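Local coordinates for protein mannonate dehydratase (Streptococcus suis, PDB 3BDK) that probably catalyses the dehydration of D-mannonate to 2-dehydro-3-deoxy-D-gluconate, with iron(II) or manganese(II) as cofactor, at residues 90-95 against 123-128; 109-114 against 209-214; 200-205 against 244-249; 256-261 against 309-314; 275-280 against 316-321. All coordinates share one frame; numbering follows the deposited sequence.

Contact 1. Residues 90-95 against 123-128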
# COMPACT_ATOMS: atom_id res chain seq x y z
N GLU A 90 -35.60 -11.35 0.09
CA GLU A 90 -35.89 -12.22 -1.07
C GLU A 90 -37.29 -11.96 -1.61
O GLU A 90 -37.48 -11.93 -2.83
CB GLU A 90 -35.73 -13.71 -0.75
CG GLU A 90 -34.28 -14.18 -0.69
CD GLU A 90 -33.51 -14.04 -2.00
OE1 GLU A 90 -34.09 -14.28 -3.08
OE2 GLU A 90 -32.31 -13.69 -1.94
N ASP A 91 -38.25 -11.77 -0.72
CA ASP A 91 -39.63 -11.51 -1.11
C ASP A 91 -39.77 -10.25 -1.94
O ASP A 91 -40.64 -10.18 -2.80
CB ASP A 91 -40.54 -11.42 0.12
CG ASP A 91 -40.73 -12.77 0.81
OD1 ASP A 91 -40.73 -13.80 0.10
OD2 ASP A 91 -40.89 -12.78 2.05
N ILE A 92 -38.91 -9.25 -1.70
CA ILE A 92 -38.92 -8.07 -2.57
C ILE A 92 -38.32 -8.43 -3.92
O ILE A 92 -38.88 -8.08 -4.96
CB ILE A 92 -38.18 -6.85 -1.97
CG1 ILE A 92 -38.89 -6.37 -0.71
CG2 ILE A 92 -38.12 -5.72 -3.00
CD1 ILE A 92 -38.05 -5.47 0.18
N LYS A 93 -37.19 -9.14 -3.89
CA LYS A 93 -36.50 -9.59 -5.10
C LYS A 93 -37.42 -10.46 -5.98
O LYS A 93 -37.41 -10.32 -7.20
CB LYS A 93 -35.22 -10.37 -4.74
CG LYS A 93 -33.98 -9.53 -4.39
CD LYS A 93 -32.86 -10.44 -3.86
CE LYS A 93 -31.61 -9.67 -3.44
NZ LYS A 93 -30.64 -10.51 -2.66
N GLN A 94 -38.22 -11.32 -5.34
CA GLN A 94 -39.16 -12.21 -6.03
C GLN A 94 -40.49 -11.56 -6.43
O GLN A 94 -41.30 -12.18 -7.12
CB GLN A 94 -39.46 -13.43 -5.16
CG GLN A 94 -38.47 -14.55 -5.26
CD GLN A 94 -38.59 -15.53 -4.09
OE1 GLN A 94 -38.88 -16.72 -4.27
NE2 GLN A 94 -38.37 -15.03 -2.88
N GLY A 95 -40.72 -10.32 -6.00
CA GLY A 95 -42.00 -9.64 -6.22
C GLY A 95 -43.23 -10.30 -5.61
O GLY A 95 -44.33 -10.23 -6.18
N TYR A 123 -26.21 -1.74 -1.60
CA TYR A 123 -27.17 -2.86 -1.49
C TYR A 123 -27.16 -3.58 -2.84
O TYR A 123 -26.79 -2.98 -3.85
CB TYR A 123 -28.59 -2.34 -1.22
CG TYR A 123 -29.13 -1.59 -2.41
CD1 TYR A 123 -30.04 -2.18 -3.29
CD2 TYR A 123 -28.66 -0.32 -2.71
CE1 TYR A 123 -30.49 -1.51 -4.42
CE2 TYR A 123 -29.10 0.37 -3.83
CZ TYR A 123 -30.01 -0.24 -4.68
OH TYR A 123 -30.44 0.47 -5.78
N ASN A 124 -27.61 -4.84 -2.88
CA ASN A 124 -27.69 -5.59 -4.16
C ASN A 124 -29.09 -6.03 -4.56
O ASN A 124 -30.04 -5.87 -3.79
CB ASN A 124 -26.77 -6.82 -4.14
CG ASN A 124 -27.41 -8.02 -3.49
OD1 ASN A 124 -28.49 -8.44 -3.88
ND2 ASN A 124 -26.73 -8.60 -2.51
N PHE A 125 -29.21 -6.58 -5.77
CA PHE A 125 -30.46 -7.18 -6.25
C PHE A 125 -30.15 -8.51 -6.94
O PHE A 125 -30.38 -8.69 -8.14
CB PHE A 125 -31.21 -6.22 -7.18
CG PHE A 125 -32.70 -6.27 -7.02
CD1 PHE A 125 -33.34 -5.46 -6.08
CD2 PHE A 125 -33.47 -7.14 -7.79
CE1 PHE A 125 -34.73 -5.51 -5.93
CE2 PHE A 125 -34.86 -7.19 -7.65
CZ PHE A 125 -35.49 -6.37 -6.72
N MET A 126 -29.65 -9.44 -6.14
CA MET A 126 -29.10 -10.67 -6.63
C MET A 126 -29.84 -11.83 -6.00
O MET A 126 -29.72 -12.08 -4.80
CB MET A 126 -27.62 -10.73 -6.28
CG MET A 126 -26.76 -11.49 -7.28
SD MET A 126 -25.05 -11.73 -6.74
CE MET A 126 -24.69 -10.12 -6.01
N PRO A 127 -30.62 -12.54 -6.80
CA PRO A 127 -31.35 -13.69 -6.30
C PRO A 127 -30.43 -14.59 -5.50
O PRO A 127 -29.27 -14.76 -5.88
CB PRO A 127 -31.77 -14.40 -7.57
CG PRO A 127 -31.91 -13.31 -8.57
CD PRO A 127 -30.89 -12.29 -8.23
N VAL A 128 -30.95 -15.12 -4.39
CA VAL A 128 -30.37 -16.21 -3.61
C VAL A 128 -29.09 -15.87 -2.84
O VAL A 128 -29.12 -15.76 -1.61
CB VAL A 128 -30.18 -17.49 -4.46
CG1 VAL A 128 -29.97 -18.69 -3.57
CG2 VAL A 128 -31.38 -17.74 -5.33
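The short helix 90-93 lies against the irregular chain 123-128, and the two backbones come nearest at Lys93 and Phe125, whose CA atoms are 6.6 Å apart. Lys93 carries most of the contact. Its chain is extended beyond CG and runs past the Phe125 side chain in the opposite direction. Lys93 CG sits over one face of the Phe125 ring, 4.0 Å from the centroid and 8° off the normal, a CH-pi contact. The ammonium group then reaches the backbone: Lys93 NZ bonds to Met126 O at 2.8 Å, coming from above the carbonyl plane. A weaker bond joins Lys93 NZ to Asn124 OD1 at 3.2 Å. Asn124 OD1 also accepts from Met126 N at 2.7 Å, which makes an Asx turn. The turn belongs to the loop that follows barrel strand 120-123, close to the bound sugar. Asn124 ND2 bonds to Asp130, a residue of that pocket. Glu90 is bent at chi2 (-62°), and its carboxylate reaches Val128. Val128 N makes only weak bonds there, at 3.1 Å to Glu90 OE2 and 3.5 Å to Glu90 OE1. Glu90 OE1 is also hydrogen-bonded to Tyr185 of helix 176-187, which covers this side.

Contact 2. Residues 109-114 against 209-214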
# COMPACT_ATOMS: atom_id res chain seq x y z
N SER A 109 -35.46 2.65 7.30
CA SER A 109 -34.01 2.48 7.26
C SER A 109 -33.36 3.64 6.52
O SER A 109 -32.37 4.20 7.00
CB SER A 109 -33.64 1.17 6.59
OG SER A 109 -34.09 0.08 7.36
N ILE A 110 -33.95 4.03 5.39
CA ILE A 110 -33.39 5.11 4.61
C ILE A 110 -33.50 6.41 5.39
O ILE A 110 -32.60 7.24 5.31
CB ILE A 110 -34.09 5.33 3.23
CG1 ILE A 110 -34.53 4.01 2.57
CG2 ILE A 110 -33.21 6.18 2.32
CD1 ILE A 110 -33.41 3.14 2.05
N ARG A 111 -34.59 6.57 6.13
CA ARG A 111 -34.83 7.82 6.86
C ARG A 111 -33.96 7.90 8.13
O ARG A 111 -33.23 8.87 8.32
CB ARG A 111 -36.33 8.02 7.17
CG ARG A 111 -37.13 8.75 6.06
CD ARG A 111 -38.63 8.94 6.43
NE ARG A 111 -39.31 7.66 6.69
CZ ARG A 111 -40.19 7.09 5.86
NH1 ARG A 111 -40.73 5.92 6.19
NH2 ARG A 111 -40.54 7.70 4.73
N ASN A 112 -34.04 6.87 8.97
CA ASN A 112 -33.13 6.71 10.10
C ASN A 112 -31.63 6.93 9.77
O ASN A 112 -30.90 7.55 10.55
CB ASN A 112 -33.35 5.34 10.75
CG ASN A 112 -34.60 5.30 11.60
OD1 ASN A 112 -35.18 6.34 11.89
ND2 ASN A 112 -35.03 4.12 12.01
N VAL A 113 -31.20 6.44 8.61
CA VAL A 113 -29.82 6.60 8.13
C VAL A 113 -29.52 8.04 7.67
O VAL A 113 -28.44 8.58 7.95
CB VAL A 113 -29.49 5.55 7.02
CG1 VAL A 113 -28.27 5.94 6.19
CG2 VAL A 113 -29.32 4.16 7.65
N GLY A 114 -30.48 8.67 7.00
CA GLY A 114 -30.40 10.11 6.70
C GLY A 114 -30.40 10.93 7.98
O GLY A 114 -29.84 12.04 8.03
N ALA A 209 -35.61 8.40 -0.31
CA ALA A 209 -34.15 8.56 -0.17
C ALA A 209 -33.70 9.95 -0.54
O ALA A 209 -32.76 10.47 0.05
CB ALA A 209 -33.41 7.53 -1.02
N GLU A 210 -34.33 10.56 -1.53
CA GLU A 210 -34.11 11.98 -1.79
C GLU A 210 -34.67 12.80 -0.62
O GLU A 210 -34.17 13.90 -0.33
CB GLU A 210 -34.75 12.41 -3.10
CG GLU A 210 -34.09 11.82 -4.35
CD GLU A 210 -35.00 11.88 -5.57
OE1 GLU A 210 -34.60 12.51 -6.58
OE2 GLU A 210 -36.12 11.31 -5.50
N GLU A 211 -35.68 12.24 0.06
CA GLU A 211 -36.29 12.89 1.22
C GLU A 211 -35.36 12.85 2.45
O GLU A 211 -35.45 13.73 3.32
CB GLU A 211 -37.75 12.39 1.46
CG GLU A 211 -38.12 11.45 2.67
CD GLU A 211 -39.63 10.94 2.63
OE1 GLU A 211 -40.03 10.10 3.48
OE2 GLU A 211 -40.40 11.36 1.74
N ALA A 212 -34.42 11.90 2.47
CA ALA A 212 -33.48 11.76 3.59
C ALA A 212 -32.02 12.22 3.31
O ALA A 212 -31.15 12.09 4.18
CB ALA A 212 -33.50 10.31 4.14
N GLY A 213 -31.78 12.75 2.11
CA GLY A 213 -30.42 13.15 1.68
C GLY A 213 -29.52 12.01 1.18
O GLY A 213 -28.54 12.25 0.47
N VAL A 214 -29.88 10.78 1.58
CA VAL A 214 -29.13 9.55 1.32
C VAL A 214 -29.11 9.14 -0.16
O VAL A 214 -30.17 9.06 -0.78
CB VAL A 214 -29.77 8.38 2.12
CG1 VAL A 214 -29.08 7.07 1.83
CG2 VAL A 214 -29.77 8.67 3.61
O HOH W 1 -29.47 13.39 6.06
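Arg111 NH2 donates to Glu211 OE1 at 2.8 Å with an N-H...O angle of 153°, forming a salt bridge. The oxygen lies in the guanidinium plane, at its edge, and is met nearly along its C-O bond. The guanidinium and carboxylate planes are 33° apart. Arg111 bends at chi3 (-59°) to bring NH2 across. Deeper in, the packing is apolar. Ile110 CG2, anti to the backbone N, meets Ala209 CB at 3.6 Å and also faces Val214. Ala212 CB rests on Ile110 O at 3.4 Å. Val214 CG2 reaches Val113 CG1 at 4.0 Å, the two side chains crossing at about a right angle. Gly114 CA approaches Ala212 O at 3.3 Å in a CA-H...O contact. A water bonds to Ala212 O at 2.8 Å and also lies beside Gly114 O. Val113 and Val214 both touch Val121 of strand 120-123, while Ile110 and Ala209 touch Met216 of strand 215-218. Two outer helices, 99-114 and 191-210, thus meet at their C-terminal ends over adjacent parallel strands, as in a TIM barrel.

Contact 3. Residues 200-205 against 244-249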
# COMPACT_ATOMS: atom_id res chain seq x y z
N TYR A 200 -40.15 -1.68 -9.46
CA TYR A 200 -41.14 -1.50 -8.42
C TYR A 200 -40.50 -1.03 -7.12
O TYR A 200 -40.97 -0.08 -6.49
CB TYR A 200 -41.86 -2.82 -8.17
CG TYR A 200 -43.04 -2.74 -7.22
CD1 TYR A 200 -44.32 -2.40 -7.69
CD2 TYR A 200 -42.89 -3.02 -5.86
CE1 TYR A 200 -45.41 -2.34 -6.83
CE2 TYR A 200 -43.97 -2.96 -4.99
CZ TYR A 200 -45.23 -2.62 -5.48
OH TYR A 200 -46.31 -2.56 -4.62
N PHE A 201 -39.42 -1.71 -6.75
CA PHE A 201 -38.62 -1.39 -5.55
C PHE A 201 -37.99 0.00 -5.64
O PHE A 201 -38.04 0.76 -4.68
CB PHE A 201 -37.55 -2.48 -5.37
CG PHE A 201 -36.58 -2.22 -4.25
CD1 PHE A 201 -35.27 -1.83 -4.52
CD2 PHE A 201 -36.96 -2.42 -2.92
CE1 PHE A 201 -34.36 -1.62 -3.50
CE2 PHE A 201 -36.05 -2.22 -1.88
CZ PHE A 201 -34.76 -1.81 -2.17
N ILE A 202 -37.42 0.33 -6.79
CA ILE A 202 -36.74 1.60 -7.00
C ILE A 202 -37.72 2.76 -6.88
O ILE A 202 -37.55 3.64 -6.03
CB ILE A 202 -35.98 1.63 -8.36
CG1 ILE A 202 -34.71 0.75 -8.30
CG2 ILE A 202 -35.61 3.03 -8.78
CD1 ILE A 202 -33.73 1.06 -7.15
N LYS A 203 -38.77 2.78 -7.70
CA LYS A 203 -39.65 3.94 -7.70
C LYS A 203 -40.37 4.08 -6.37
O LYS A 203 -40.80 5.16 -6.02
CB LYS A 203 -40.59 4.03 -8.92
CG LYS A 203 -41.42 2.79 -9.22
CD LYS A 203 -42.25 2.95 -10.51
CE LYS A 203 -41.36 3.25 -11.69
NZ LYS A 203 -40.07 2.50 -11.58
N ALA A 204 -40.44 2.98 -5.63
CA ALA A 204 -40.93 2.99 -4.26
C ALA A 204 -40.01 3.79 -3.30
O ALA A 204 -40.50 4.66 -2.57
CB ALA A 204 -41.12 1.56 -3.74
N ILE A 205 -38.71 3.49 -3.34
CA ILE A 205 -37.77 3.95 -2.30
C ILE A 205 -37.01 5.25 -2.59
O ILE A 205 -36.48 5.87 -1.67
CB ILE A 205 -36.73 2.85 -1.89
CG1 ILE A 205 -35.70 2.60 -3.00
CG2 ILE A 205 -37.44 1.56 -1.47
CD1 ILE A 205 -34.46 1.89 -2.52
N LEU A 244 -29.91 3.03 -14.26
CA LEU A 244 -29.96 4.45 -14.10
C LEU A 244 -31.37 4.90 -14.50
O LEU A 244 -32.06 5.54 -13.70
CB LEU A 244 -28.82 5.11 -14.90
CG LEU A 244 -27.49 5.38 -14.13
CD1 LEU A 244 -27.27 4.51 -12.87
CD2 LEU A 244 -26.22 5.36 -15.00
N ASN A 245 -31.83 4.47 -15.68
CA ASN A 245 -33.07 5.00 -16.26
C ASN A 245 -34.37 4.65 -15.54
O ASN A 245 -35.40 5.26 -15.80
CB ASN A 245 -33.16 4.69 -17.75
CG ASN A 245 -32.04 5.35 -18.54
OD1 ASN A 245 -31.28 6.18 -18.02
ND2 ASN A 245 -31.94 4.99 -19.81
N LEU A 246 -34.32 3.69 -14.61
CA LEU A 246 -35.48 3.37 -13.75
C LEU A 246 -35.97 4.56 -12.92
O LEU A 246 -37.09 4.55 -12.39
CB LEU A 246 -35.15 2.21 -12.79
CG LEU A 246 -34.75 0.84 -13.35
CD1 LEU A 246 -34.16 -0.03 -12.25
CD2 LEU A 246 -35.94 0.15 -14.00
N TYR A 247 -35.12 5.58 -12.82
CA TYR A 247 -35.36 6.74 -11.97
C TYR A 247 -34.17 7.66 -12.17
O TYR A 247 -33.23 7.67 -11.37
CB TYR A 247 -35.44 6.30 -10.51
CG TYR A 247 -36.09 7.29 -9.58
CD1 TYR A 247 -35.36 8.31 -8.99
CD2 TYR A 247 -37.45 7.18 -9.27
CE1 TYR A 247 -35.96 9.22 -8.12
CE2 TYR A 247 -38.06 8.08 -8.41
CZ TYR A 247 -37.32 9.10 -7.84
OH TYR A 247 -37.93 9.98 -6.99
N ASP A 248 -34.20 8.42 -13.27
CA ASP A 248 -33.10 9.30 -13.67
C ASP A 248 -32.87 10.42 -12.66
O ASP A 248 -33.26 11.57 -12.86
CB ASP A 248 -33.34 9.87 -15.07
CG ASP A 248 -32.15 10.66 -15.57
OD1 ASP A 248 -31.18 10.04 -16.03
OD2 ASP A 248 -32.18 11.90 -15.51
N SER A 249 -32.21 10.05 -11.56
CA SER A 249 -31.95 10.95 -10.45
C SER A 249 -30.59 10.62 -9.85
O SER A 249 -30.26 9.45 -9.61
CB SER A 249 -33.03 10.82 -9.39
OG SER A 249 -32.64 11.41 -8.16
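The apolar contact centres on Ile202 of helix 191-210, with its two branches doing separate work. Ile202 CG2 is anti to the backbone N and packs on Tyr247 CB at 3.7 Å. Ile202 CG1 meets Leu246 CD1 at 4.1 Å, and these two side chains cross at about a right angle. The Tyr247 ring leans on the helix backbone, where Lys203 CA approaches Tyr247 CD2 obliquely at 4.2 Å.

No hydrogen bond joins the two segments. Lys203 bends at chi3 (58°) and chi4 (37°), which leaves Lys203 NZ 3.7 Å from Leu246 O. Its salt-bridge partner is Glu199, one turn back on its own helix. Tyr247 OH is hydrogen-bonded to Glu210, so the polar end of the ring is also tied to helix 191-210.

Ile202 also touches Tyr123 of strand 120-123. The turn after helix 237-245 is thus packed on the preceding outer helix, an arrangement belonging to the helical layer of the xylose isomerase-like TIM barrel.

Contact 4. Residues 256-261 against 309-314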
# COMPACT_ATOMS: atom_id res chain seq x y z
N MET A 256 -19.68 1.20 -8.40
CA MET A 256 -18.77 0.71 -9.42
C MET A 256 -17.71 -0.22 -8.81
O MET A 256 -16.60 0.21 -8.47
CB MET A 256 -18.10 1.87 -10.16
CG MET A 256 -17.01 1.43 -11.19
SD MET A 256 -17.41 0.01 -12.29
CE MET A 256 -18.61 0.79 -13.39
N CYS A 257 -18.05 -1.49 -8.65
CA CYS A 257 -17.07 -2.47 -8.18
C CYS A 257 -16.41 -3.00 -9.43
O CYS A 257 -16.88 -3.97 -10.04
CB CYS A 257 -17.75 -3.58 -7.37
SG CYS A 257 -16.65 -4.91 -6.87
N VAL A 258 -15.35 -2.32 -9.86
CA VAL A 258 -14.61 -2.72 -11.04
C VAL A 258 -14.23 -4.21 -11.06
O VAL A 258 -14.14 -4.80 -12.14
CB VAL A 258 -13.34 -1.85 -11.30
CG1 VAL A 258 -13.71 -0.44 -11.64
CG2 VAL A 258 -12.35 -1.90 -10.12
N GLY A 259 -14.02 -4.80 -9.89
CA GLY A 259 -13.66 -6.20 -9.76
C GLY A 259 -14.78 -7.13 -10.16
O GLY A 259 -14.55 -8.14 -10.85
N SER A 260 -15.99 -6.81 -9.71
CA SER A 260 -17.16 -7.64 -10.01
C SER A 260 -17.42 -7.60 -11.49
O SER A 260 -17.56 -8.64 -12.11
CB SER A 260 -18.40 -7.16 -9.25
OG SER A 260 -18.43 -7.71 -7.93
N TYR A 261 -17.44 -6.40 -12.05
CA TYR A 261 -17.60 -6.22 -13.48
C TYR A 261 -16.49 -6.83 -14.33
O TYR A 261 -16.78 -7.37 -15.39
CB TYR A 261 -17.79 -4.76 -13.83
CG TYR A 261 -19.16 -4.22 -13.49
CD1 TYR A 261 -19.30 -3.06 -12.72
CD2 TYR A 261 -20.31 -4.85 -13.95
CE1 TYR A 261 -20.55 -2.56 -12.42
CE2 TYR A 261 -21.56 -4.36 -13.64
CZ TYR A 261 -21.68 -3.22 -12.87
OH TYR A 261 -22.94 -2.75 -12.56
N ILE A 309 -7.11 -5.62 -14.44
CA ILE A 309 -7.63 -4.26 -14.44
C ILE A 309 -6.53 -3.22 -14.33
O ILE A 309 -5.61 -3.35 -13.52
CB ILE A 309 -8.61 -4.04 -13.29
CG1 ILE A 309 -9.72 -5.07 -13.33
CG2 ILE A 309 -9.20 -2.61 -13.32
CD1 ILE A 309 -10.40 -5.30 -11.96
N ASP A 310 -6.62 -2.18 -15.13
CA ASP A 310 -5.69 -1.08 -15.03
C ASP A 310 -6.26 -0.07 -14.05
O ASP A 310 -6.99 0.86 -14.43
CB ASP A 310 -5.46 -0.44 -16.39
CG ASP A 310 -4.34 0.58 -16.39
OD1 ASP A 310 -3.88 0.91 -17.50
OD2 ASP A 310 -3.92 1.05 -15.29
N MET A 311 -5.91 -0.29 -12.78
CA MET A 311 -6.34 0.52 -11.64
C MET A 311 -5.95 1.96 -11.79
O MET A 311 -6.60 2.85 -11.21
CB MET A 311 -5.77 -0.01 -10.34
CG MET A 311 -6.44 -1.29 -9.88
SD MET A 311 -8.27 -1.26 -9.86
CE MET A 311 -8.55 -2.71 -8.85
N ASN A 312 -4.89 2.21 -12.56
CA ASN A 312 -4.40 3.57 -12.69
C ASN A 312 -5.37 4.36 -13.55
O ASN A 312 -5.84 5.42 -13.13
CB ASN A 312 -2.98 3.63 -13.25
CG ASN A 312 -2.50 5.05 -13.48
OD1 ASN A 312 -2.27 5.46 -14.62
ND2 ASN A 312 -2.36 5.81 -12.40
N ALA A 313 -5.68 3.82 -14.73
CA ALA A 313 -6.71 4.36 -15.60
C ALA A 313 -7.97 4.66 -14.79
O ALA A 313 -8.52 5.76 -14.89
CB ALA A 313 -7.00 3.40 -16.70
N VAL A 314 -8.40 3.70 -13.97
CA VAL A 314 -9.57 3.88 -13.11
C VAL A 314 -9.41 5.16 -12.30
O VAL A 314 -10.05 6.15 -12.60
CB VAL A 314 -9.83 2.68 -12.17
CG1 VAL A 314 -10.98 2.97 -11.24
CG2 VAL A 314 -10.09 1.39 -12.96
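Val258 faces Ile309, Met311 and Val314 from the point where barrel strand 252-257 passes into helix 258-262. Met256 comes first and belongs to the strand; its backbone is hydrogen-bonded to Phe284 and His286 of the next strand. Cys257 is the N-cap of the helix, and its SG accepts a weak bond from Ser260 N at 3.5 Å. Val258 follows and carries most of the contact. Its chi1 of -67° places CG2 between the backbone N and the carbonyl carbon, and CG1 anti to the carbonyl carbon. Val258 CG2 meets Met311 CE at 4.1 Å; Met311 bends at chi2 (-49°), and the Met311 and Val258 side chains cross at a slant. Val258 CG1 approaches Val314 CG2 at 4.3 Å. The Ile309 end methyl lies by the backbone here, with CD1 3.8 Å from Val258 O. Gly259 adds its CA, 4.0 Å from the same Ile309 CD1. Further on, Ser260 touches Asp222 of the sugar pocket, and Tyr261 turns to Pro220. On the other segment, Asp310 is the N-cap of helix 311-320: its OD2 accepts weak bonds from Asn312 N at 3.1 Å and Ala313 N at 3.3 Å. The contact is buried. Val258 touches Thr273 of helix 269-278, Val314 touches Met285 of strand 282-286, and Met311 lies on Tyr356, Phe357 and Leu360 of helix 348-368.

Contact 5. Residues 275-280 against 316-321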
# COMPACT_ATOMS: atom_id res chain seq x y z
N TYR A 275 -18.36 6.14 -18.66
CA TYR A 275 -19.78 6.34 -18.94
C TYR A 275 -20.55 6.85 -17.72
O TYR A 275 -21.26 7.86 -17.80
CB TYR A 275 -20.47 5.08 -19.51
CG TYR A 275 -21.97 5.27 -19.56
CD1 TYR A 275 -22.57 5.98 -20.62
CD2 TYR A 275 -22.77 4.83 -18.52
CE1 TYR A 275 -23.94 6.21 -20.64
CE2 TYR A 275 -24.16 5.05 -18.53
CZ TYR A 275 -24.73 5.75 -19.59
OH TYR A 275 -26.11 5.96 -19.58
N ALA A 276 -20.41 6.14 -16.59
CA ALA A 276 -21.22 6.38 -15.40
C ALA A 276 -20.85 7.66 -14.70
O ALA A 276 -21.68 8.27 -14.02
CB ALA A 276 -21.10 5.22 -14.46
N LEU A 277 -19.58 8.04 -14.84
CA LEU A 277 -19.10 9.31 -14.31
C LEU A 277 -19.73 10.49 -15.07
O LEU A 277 -20.22 11.41 -14.45
CB LEU A 277 -17.57 9.40 -14.35
CG LEU A 277 -16.71 8.57 -13.38
CD1 LEU A 277 -15.28 8.66 -13.84
CD2 LEU A 277 -16.85 8.98 -11.93
N LYS A 278 -19.72 10.43 -16.41
CA LYS A 278 -20.34 11.48 -17.23
C LYS A 278 -21.80 11.68 -16.87
O LYS A 278 -22.36 12.74 -17.11
CB LYS A 278 -20.26 11.15 -18.71
CG LYS A 278 -18.88 11.25 -19.31
CD LYS A 278 -18.89 11.00 -20.83
CE LYS A 278 -17.67 11.64 -21.49
NZ LYS A 278 -17.51 11.40 -22.97
N ARG A 279 -22.43 10.67 -16.29
CA ARG A 279 -23.81 10.83 -15.86
C ARG A 279 -23.95 11.21 -14.39
O ARG A 279 -25.07 11.28 -13.89
CB ARG A 279 -24.63 9.57 -16.18
CG ARG A 279 -24.98 9.46 -17.66
CD ARG A 279 -26.05 8.42 -17.90
NE ARG A 279 -27.35 8.76 -17.32
CZ ARG A 279 -28.45 8.01 -17.43
NH1 ARG A 279 -29.57 8.41 -16.87
NH2 ARG A 279 -28.42 6.87 -18.10
N ASN A 280 -22.83 11.48 -13.72
CA ASN A 280 -22.81 11.76 -12.29
C ASN A 280 -23.52 10.65 -11.51
O ASN A 280 -24.40 10.90 -10.67
CB ASN A 280 -23.42 13.15 -11.97
CG ASN A 280 -23.10 13.63 -10.54
OD1 ASN A 280 -21.93 13.83 -10.18
ND2 ASN A 280 -24.14 13.80 -9.71
N LYS A 316 -7.32 7.54 -12.21
CA LYS A 316 -7.19 8.69 -13.10
C LYS A 316 -8.54 9.29 -13.49
O LYS A 316 -8.71 10.49 -13.38
CB LYS A 316 -6.41 8.30 -14.35
CG LYS A 316 -6.24 9.42 -15.36
CD LYS A 316 -5.14 9.04 -16.34
CE LYS A 316 -4.61 10.26 -17.10
NZ LYS A 316 -5.62 10.75 -18.06
N LEU A 317 -9.49 8.46 -13.93
CA LEU A 317 -10.81 8.92 -14.34
C LEU A 317 -11.53 9.58 -13.17
O LEU A 317 -12.15 10.64 -13.32
CB LEU A 317 -11.66 7.77 -14.89
CG LEU A 317 -11.37 7.20 -16.28
CD1 LEU A 317 -11.82 5.77 -16.37
CD2 LEU A 317 -12.02 8.03 -17.37
N LEU A 318 -11.45 8.93 -12.00
CA LEU A 318 -12.01 9.48 -10.78
C LEU A 318 -11.45 10.89 -10.52
O LEU A 318 -12.15 11.79 -10.02
CB LEU A 318 -11.67 8.57 -9.60
CG LEU A 318 -12.34 7.21 -9.42
CD1 LEU A 318 -11.83 6.64 -8.12
CD2 LEU A 318 -13.89 7.28 -9.40
N VAL A 319 -10.18 11.06 -10.87
CA VAL A 319 -9.51 12.33 -10.77
C VAL A 319 -10.07 13.26 -11.86
O VAL A 319 -10.76 14.22 -11.55
CB VAL A 319 -7.97 12.13 -10.85
CG1 VAL A 319 -7.23 13.41 -11.26
CG2 VAL A 319 -7.44 11.56 -9.52
N ASP A 320 -9.81 12.94 -13.13
CA ASP A 320 -10.31 13.71 -14.28
C ASP A 320 -11.75 14.23 -14.16
O ASP A 320 -12.08 15.30 -14.67
CB ASP A 320 -10.17 12.89 -15.56
CG ASP A 320 -8.74 12.89 -16.10
OD1 ASP A 320 -7.90 13.72 -15.68
OD2 ASP A 320 -8.45 12.05 -16.98
N TYR A 321 -12.61 13.48 -13.48
CA TYR A 321 -14.01 13.85 -13.36
C TYR A 321 -14.34 14.54 -12.04
O TYR A 321 -15.50 14.89 -11.80
CB TYR A 321 -14.92 12.63 -13.64
CG TYR A 321 -15.06 12.40 -15.12
CD1 TYR A 321 -14.06 11.75 -15.84
CD2 TYR A 321 -16.16 12.90 -15.83
CE1 TYR A 321 -14.15 11.56 -17.21
CE2 TYR A 321 -16.26 12.71 -17.23
CZ TYR A 321 -15.25 12.04 -17.90
OH TYR A 321 -15.29 11.84 -19.24
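Leu277 lies over one face of the Tyr321 ring, with CB 3.9 Å above the ring plane and offset toward the rim. Its two methyl groups reach the last turn of helix 311-320. Leu277 CD1 packs on Leu317 CB at 3.9 Å and also touches Tyr321 CD1 at 3.9 Å. Leu277 CD2 meets Leu318 CD2 at 4.2 Å. The first torsion of Leu277, chi1 -71°, sets CG anti to the carbonyl carbon and sends this fork toward the neighbouring helix. Lys278 runs beside the outer end of the Tyr321 ring. Its chain is extended and crosses the tyrosine at a slant: Lys278 CG comes within 3.6 Å of Tyr321 CE2, and Lys278 CE within 3.3 Å of Tyr321 OH. These are contacts of the lysine's carbon chain. The Tyr321 hydroxyl is hydrogen-bonded to Glu274, on the same helix as Leu277, so the ring is held at its polar end as well as covered on its face. Helix 269-278 ends just beyond, in a Schellman motif with Asn280 as the C-prime residue at positive phi. Leu277 also touches Ile282 and Leu318 touches Met285, both on strand 282-286. This is the packing of neighbouring helices in the outer layer of the xylose isomerase-like barrel.

How the contacts relate
Contact 3 joins several of the others. Its centre is about 15 Å from those of contacts 1 and 2. It touches contact 1, where Ile92 CG2 meets Phe201 CD2 at 3.5 Å, and it shares helix 191-210 with contact 2. It also reaches contact 5, where a probable hydrogen bond joins Asn245 OD1 and Arg279 NH2 at 2.9 Å. Contacts 4 and 5 share helix 311-320, with centres about 13 Å apart. Contacts 1 and 4 lie on opposite sides of the chain's centre, and both come near the bound sugar and metal. The Asn124 side chain is about 4 Å from the bound sugar, and Gly259 is about 8 Å from the manganese ion. Contacts 2, 3 and 5 belong to the outer helical layer.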